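PDB 3EKI: high affinity transport system protein p37 from Mycoplasma hyorhinis, which binds thiamine diphosphate outside the cell membrane as the lipoprotein component of a high-affinity transport system. Local coordinates for residues T242-G247 with N278-A283; I265-N268 with K273-T276. All blocks are in the same frame, centred on the assembly; numbering follows the deposited sequence. Where two conformers were deposited one is given.

Interaction 1 (T242-G247 with N278-A283); sequences TFRNFG and NEDRSA
Arg244, on helix 240-245, and Asp280, on helix 277-283, reach for one another across a gap that keeps their CA atoms 9.3 Å apart. What joins the two helices is a buried, side-on arginine-carboxylate salt bridge in the periplasmic-binding-protein-like fold. Asp280 is short, so the long arginine spans most of the distance. With CG anti to the backbone N (chi1 -176°), the Arg244 chain heads for the other helix, and its bends further along present the NE edge of the guanidinium. NE gives its hydrogen to Asp280 OD1 at 2.7 Å, on the syn lone pair, and NH2 gives one to Asp280 OD2 at 3.2 Å. The guanidinium and carboxylate are nearly coplanar, 18° apart, and both acceptor oxygens lie close to the guanidinium plane; NH2 meets OD2 on its syn side but tilted 15° from the carboxylate plane. Further partners, Tyr288 OH on OD1 and Trp240 NE1 on OD2, satisfy the buried carboxylate and fix its rotation; together they would be expected to favour the charged form. At the remaining nitrogen, Arg244 NH1 is shared by Asn241 OD1 and Asn245 OD1, the latter at 2.9 Å with the donor above its carbonyl plane.

Interaction 2 (I265-N268 with K273-T276); sequences ILKN and KFTT
Lys267 and Phe274 meet where the last turn of helix 256-269 faces the loop that follows it. From the lysine CB, which lies 4.1 Å from Phe274 CZ, the chain leaves on the far side from its own backbone N (chi1 -177°) and then bends at every later torsion, curling back toward the loop. CD passes 3.8 Å from Phe274 O. NZ ends at the backbone carbonyl of Thr275, to which it donates a hydrogen bond; the model is too tight around Thr275 O for its length to be trusted. NZ also comes within 3.8 Å of Thr276 CA. A long, flexible lysine suits this partly exposed edge, since CB can rest against the ring and the chain can still bend to bring its ammonium to a backbone carbonyl. Beside it, Phe274 CG sits between its own backbone N and carbonyl carbon (chi1 71°), and the ring extends to the helix, where CZ lies 3.5 Å from Lys267 N. CZ also makes an apolar contact with Leu266 CB at 3.9 Å. The same ring stacks on Trp240. Thr276, whose OG1 accepts a hydrogen bond from Glu279 N, is the N-cap of helix 277-283. The arrangement is that of a short helix-loop-helix connection, with an aromatic loop residue packed back on the first helix.

Followed from its N-terminal side, this part of the chain begins with helix 240-245, adds strand 248-250 to the five-stranded mixed sheet, and then runs through helix 256-269. Interaction 2 closes a short loop, with four residues between its segments, as the chain turns from the end of that helix toward helix 277-283. Interaction 1 closes the wider one, with 30 residues between its segments, and encloses the short loop entirely, so the two nest without crossing. Their centres are about 11 Å apart, and they touch directly: Phe243 CE1 lies 3.9 Å from Leu266 CD2, and Asp280 OD2 lies 4.0 Å from Phe274 CB. Three helices are thereby tied together beside the sheet.

Interaction 1 (T242-G247 with N278-A283)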
loop_
_atom_site.group_PDB
_atom_site.type_symbol
_atom_site.label_atom_id
_atom_site.label_comp_id
_atom_site.label_asym_id
_atom_site.label_seq_id
_atom_site.Cartn_x
_atom_site.Cartn_y
_atom_site.Cartn_z
ATOM N N THR A 242 11.655 1.984 27.593
ATOM C CA THR A 242 12.177 3.305 27.275
ATOM C C THR A 242 11.831 3.717 25.847
ATOM O O THR A 242 11.427 4.870 25.618
ATOM C CB THR A 242 13.703 3.343 27.476
ATOM O OG1 THR A 242 13.968 3.083 28.867
ATOM C CG2 THR A 242 14.227 4.719 27.122
ATOM N N PHE A 243 11.976 2.735 24.951
ATOM C CA PHE A 243 11.663 2.996 23.549
ATOM C C PHE A 243 10.204 3.404 23.356
ATOM O O PHE A 243 9.838 4.470 22.849
ATOM C CB PHE A 243 11.999 1.766 22.721
ATOM C CG PHE A 243 11.789 1.943 21.229
ATOM C CD1 PHE A 243 10.609 1.568 20.630
ATOM C CD2 PHE A 243 12.801 2.484 20.449
ATOM C CE1 PHE A 243 10.483 1.721 19.268
ATOM C CE2 PHE A 243 12.669 2.647 19.089
ATOM C CZ PHE A 243 11.478 2.281 18.496
ATOM N N ARG A 244 9.333 2.523 23.836
ATOM C CA ARG A 244 7.894 2.744 23.769
ATOM C C ARG A 244 7.459 4.077 24.380
ATOM O O ARG A 244 6.598 4.761 23.826
ATOM C CB ARG A 244 7.147 1.591 24.447
ATOM C CG ARG A 244 5.634 1.683 24.337
ATOM C CD ARG A 244 4.980 1.693 25.709
ATOM N NE ARG A 244 5.090 0.398 26.376
ATOM C CZ ARG A 244 5.751 0.195 27.510
ATOM N NH1 ARG A 244 6.368 1.204 28.110
ATOM N NH2 ARG A 244 5.799 -1.017 28.045
ATOM N N ASN A 245 8.043 4.446 25.518
ATOM C CA ASN A 245 7.620 5.658 26.206
ATOM C C ASN A 245 7.988 6.933 25.453
ATOM O O ASN A 245 7.494 7.997 25.819
ATOM C CB ASN A 245 8.213 5.691 27.612
ATOM C CG ASN A 245 7.519 4.686 28.529
ATOM O OD1 ASN A 245 6.467 4.140 28.224
ATOM N ND2 ASN A 245 8.108 4.421 29.679
ATOM N N PHE A 246 8.796 6.851 24.399
ATOM C CA PHE A 246 9.031 8.017 23.545
ATOM C C PHE A 246 7.779 8.366 22.749
ATOM O O PHE A 246 7.666 9.460 22.194
ATOM C CB PHE A 246 10.231 7.803 22.617
ATOM C CG PHE A 246 11.557 8.020 23.351
ATOM C CD1 PHE A 246 11.931 9.317 23.664
ATOM C CD2 PHE A 246 12.358 6.952 23.684
ATOM C CE1 PHE A 246 13.141 9.532 24.316
ATOM C CE2 PHE A 246 13.561 7.160 24.328
ATOM C CZ PHE A 246 13.928 8.445 24.637
ATOM N N GLY A 247 6.822 7.432 22.699
ATOM C CA GLY A 247 5.520 7.711 22.114
ATOM C C GLY A 247 5.441 7.233 20.680
ATOM O O GLY A 247 6.197 7.702 19.829
ATOM N N ASN A 278 -1.443 -4.181 20.797
ATOM C CA ASN A 278 -2.721 -3.846 21.448
ATOM C C ASN A 278 -2.689 -4.092 22.949
ATOM O O ASN A 278 -3.181 -3.300 23.753
ATOM C CB ASN A 278 -3.841 -4.672 20.777
ATOM C CG ASN A 278 -4.359 -3.952 19.542
ATOM O OD1 ASN A 278 -3.907 -2.859 19.189
ATOM N ND2 ASN A 278 -5.324 -4.563 18.861
ATOM N N GLU A 279 -2.077 -5.208 23.354
ATOM C CA GLU A 279 -1.990 -5.475 24.791
ATOM C C GLU A 279 -1.101 -4.451 25.480
ATOM O O GLU A 279 -1.479 -3.979 26.541
ATOM C CB GLU A 279 -1.467 -6.872 25.098
ATOM C CG GLU A 279 -2.568 -7.874 25.436
ATOM C CD GLU A 279 -2.031 -9.224 25.873
ATOM O OE1 GLU A 279 -1.803 -9.420 27.088
ATOM O OE2 GLU A 279 -1.839 -10.098 25.006
ATOM N N ASP A 280 0.027 -4.135 24.878
ATOM C CA ASP A 280 0.912 -3.102 25.435
ATOM C C ASP A 280 0.228 -1.750 25.530
ATOM O O ASP A 280 0.338 -1.050 26.535
ATOM C CB ASP A 280 2.170 -3.043 24.562
ATOM C CG ASP A 280 3.312 -2.249 25.179
ATOM O OD1 ASP A 280 3.496 -1.083 24.757
ATOM O OD2 ASP A 280 4.001 -2.776 26.077
ATOM N N ARG A 281 -0.523 -1.339 24.504
ATOM C CA ARG A 281 -1.220 -0.061 24.564
ATOM C C ARG A 281 -2.269 -0.017 25.655
ATOM O O ARG A 281 -2.492 1.008 26.281
ATOM C CB ARG A 281 -1.828 0.257 23.195
ATOM C CG ARG A 281 -2.905 1.326 23.268
ATOM C CD ARG A 281 -3.523 1.554 21.895
ATOM N NE ARG A 281 -4.161 0.354 21.344
ATOM C CZ ARG A 281 -4.649 0.303 20.106
ATOM N NH1 ARG A 281 -4.583 1.359 19.308
ATOM N NH2 ARG A 281 -5.224 -0.785 19.628
ATOM N N SER A 282 -2.933 -1.153 25.932
ATOM C CA SER A 282 -3.971 -1.173 26.954
ATOM C C SER A 282 -3.408 -0.944 28.350
ATOM O O SER A 282 -4.088 -0.556 29.288
ATOM C CB SER A 282 -4.755 -2.484 26.906
ATOM O OG SER A 282 -4.102 -3.543 27.579
ATOM N N ALA A 283 -2.115 -1.209 28.509
ATOM C CA ALA A 283 -1.489 -0.972 29.801
ATOM C C ALA A 283 -0.705 0.332 29.815
ATOM O O ALA A 283 -0.294 0.765 30.896
ATOM C CB ALA A 283 -0.548 -2.127 30.123
#

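Interaction 2 (I265-N268 with K273-T276)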
loop_
_atom_site.group_PDB
_atom_site.type_symbol
_atom_site.label_atom_id
_atom_site.label_comp_id
_atom_site.label_asym_id
_atom_site.label_seq_id
_atom_site.Cartn_x
_atom_site.Cartn_y
_atom_site.Cartn_z
ATOM N N ILE A 265 8.219 -6.304 13.444
ATOM C CA ILE A 265 9.625 -5.914 13.631
ATOM C C ILE A 265 9.971 -5.638 15.104
ATOM O O ILE A 265 11.016 -6.080 15.591
ATOM C CB ILE A 265 9.932 -4.682 12.770
ATOM C CG1 ILE A 265 9.820 -4.947 11.254
ATOM C CG2 ILE A 265 11.300 -4.114 13.076
ATOM C CD1 ILE A 265 10.592 -6.157 10.768
ATOM N N LEU A 266 9.098 -4.930 15.800
ATOM C CA LEU A 266 9.272 -4.595 17.214
ATOM C C LEU A 266 9.274 -5.821 18.086
ATOM O O LEU A 266 10.085 -5.923 19.012
ATOM C CB LEU A 266 8.184 -3.604 17.656
ATOM C CG LEU A 266 8.229 -2.219 17.015
ATOM C CD1 LEU A 266 7.105 -1.325 17.500
ATOM C CD2 LEU A 266 9.567 -1.532 17.267
ATOM N N LYS A 267 8.373 -6.759 17.797
ATOM C CA LYS A 267 8.385 -8.025 18.510
ATOM C C LYS A 267 9.630 -8.842 18.244
ATOM O O LYS A 267 10.200 -9.437 19.180
ATOM C CB LYS A 267 7.126 -8.832 18.134
ATOM C CG LYS A 267 7.014 -10.154 18.883
ATOM C CD LYS A 267 5.768 -10.143 19.767
ATOM C CE LYS A 267 4.502 -10.464 18.991
ATOM N NZ LYS A 267 3.613 -9.280 18.793
ATOM N N ASN A 268 10.125 -8.900 17.010
ATOM C CA ASN A 268 11.313 -9.647 16.658
ATOM C C ASN A 268 12.572 -9.001 17.242
ATOM O O ASN A 268 13.551 -9.700 17.514
ATOM C CB ASN A 268 11.448 -9.780 15.143
ATOM C CG ASN A 268 10.388 -10.740 14.602
ATOM O OD1 ASN A 268 9.737 -11.435 15.387
ATOM N ND2 ASN A 268 10.204 -10.769 13.293
ATOM N N LYS A 273 9.805 -8.764 25.415
ATOM C CA LYS A 273 9.378 -7.623 26.222
ATOM C C LYS A 273 7.890 -7.315 26.175
ATOM O O LYS A 273 7.443 -6.596 27.079
ATOM C CB LYS A 273 10.143 -6.363 25.788
ATOM C CG LYS A 273 11.650 -6.473 25.892
ATOM C CD LYS A 273 12.131 -6.707 27.306
ATOM C CE LYS A 273 13.535 -6.174 27.512
ATOM N NZ LYS A 273 14.587 -7.023 26.889
ATOM N N PHE A 274 7.176 -7.769 25.158
ATOM C CA PHE A 274 5.728 -7.592 25.081
ATOM C C PHE A 274 5.054 -8.668 24.226
ATOM O O PHE A 274 5.720 -9.358 23.444
ATOM C CB PHE A 274 5.372 -6.211 24.522
ATOM C CG PHE A 274 5.649 -5.983 23.060
ATOM C CD1 PHE A 274 4.700 -6.176 22.075
ATOM C CD2 PHE A 274 6.915 -5.565 22.649
ATOM C CE1 PHE A 274 4.959 -5.972 20.739
ATOM C CE2 PHE A 274 7.167 -5.354 21.309
ATOM C CZ PHE A 274 6.221 -5.553 20.335
ATOM N N THR A 275 3.753 -8.903 24.291
ATOM C CA THR A 275 2.975 -9.869 23.528
ATOM C C THR A 275 2.440 -9.339 22.204
ATOM O O THR A 275 2.745 -9.743 21.092
ATOM C CB THR A 275 1.754 -10.301 24.376
ATOM O OG1 THR A 275 0.992 -9.107 24.667
ATOM C CG2 THR A 275 2.155 -10.901 25.698
ATOM N N THR A 276 1.607 -8.227 22.322
ATOM C CA THR A 276 1.114 -7.559 21.147
ATOM C C THR A 276 1.097 -6.061 21.428
ATOM O O THR A 276 1.024 -5.650 22.593
ATOM C CB THR A 276 -0.324 -7.941 20.737
ATOM O OG1 THR A 276 -1.203 -7.539 21.802
ATOM C CG2 THR A 276 -0.457 -9.431 20.549
#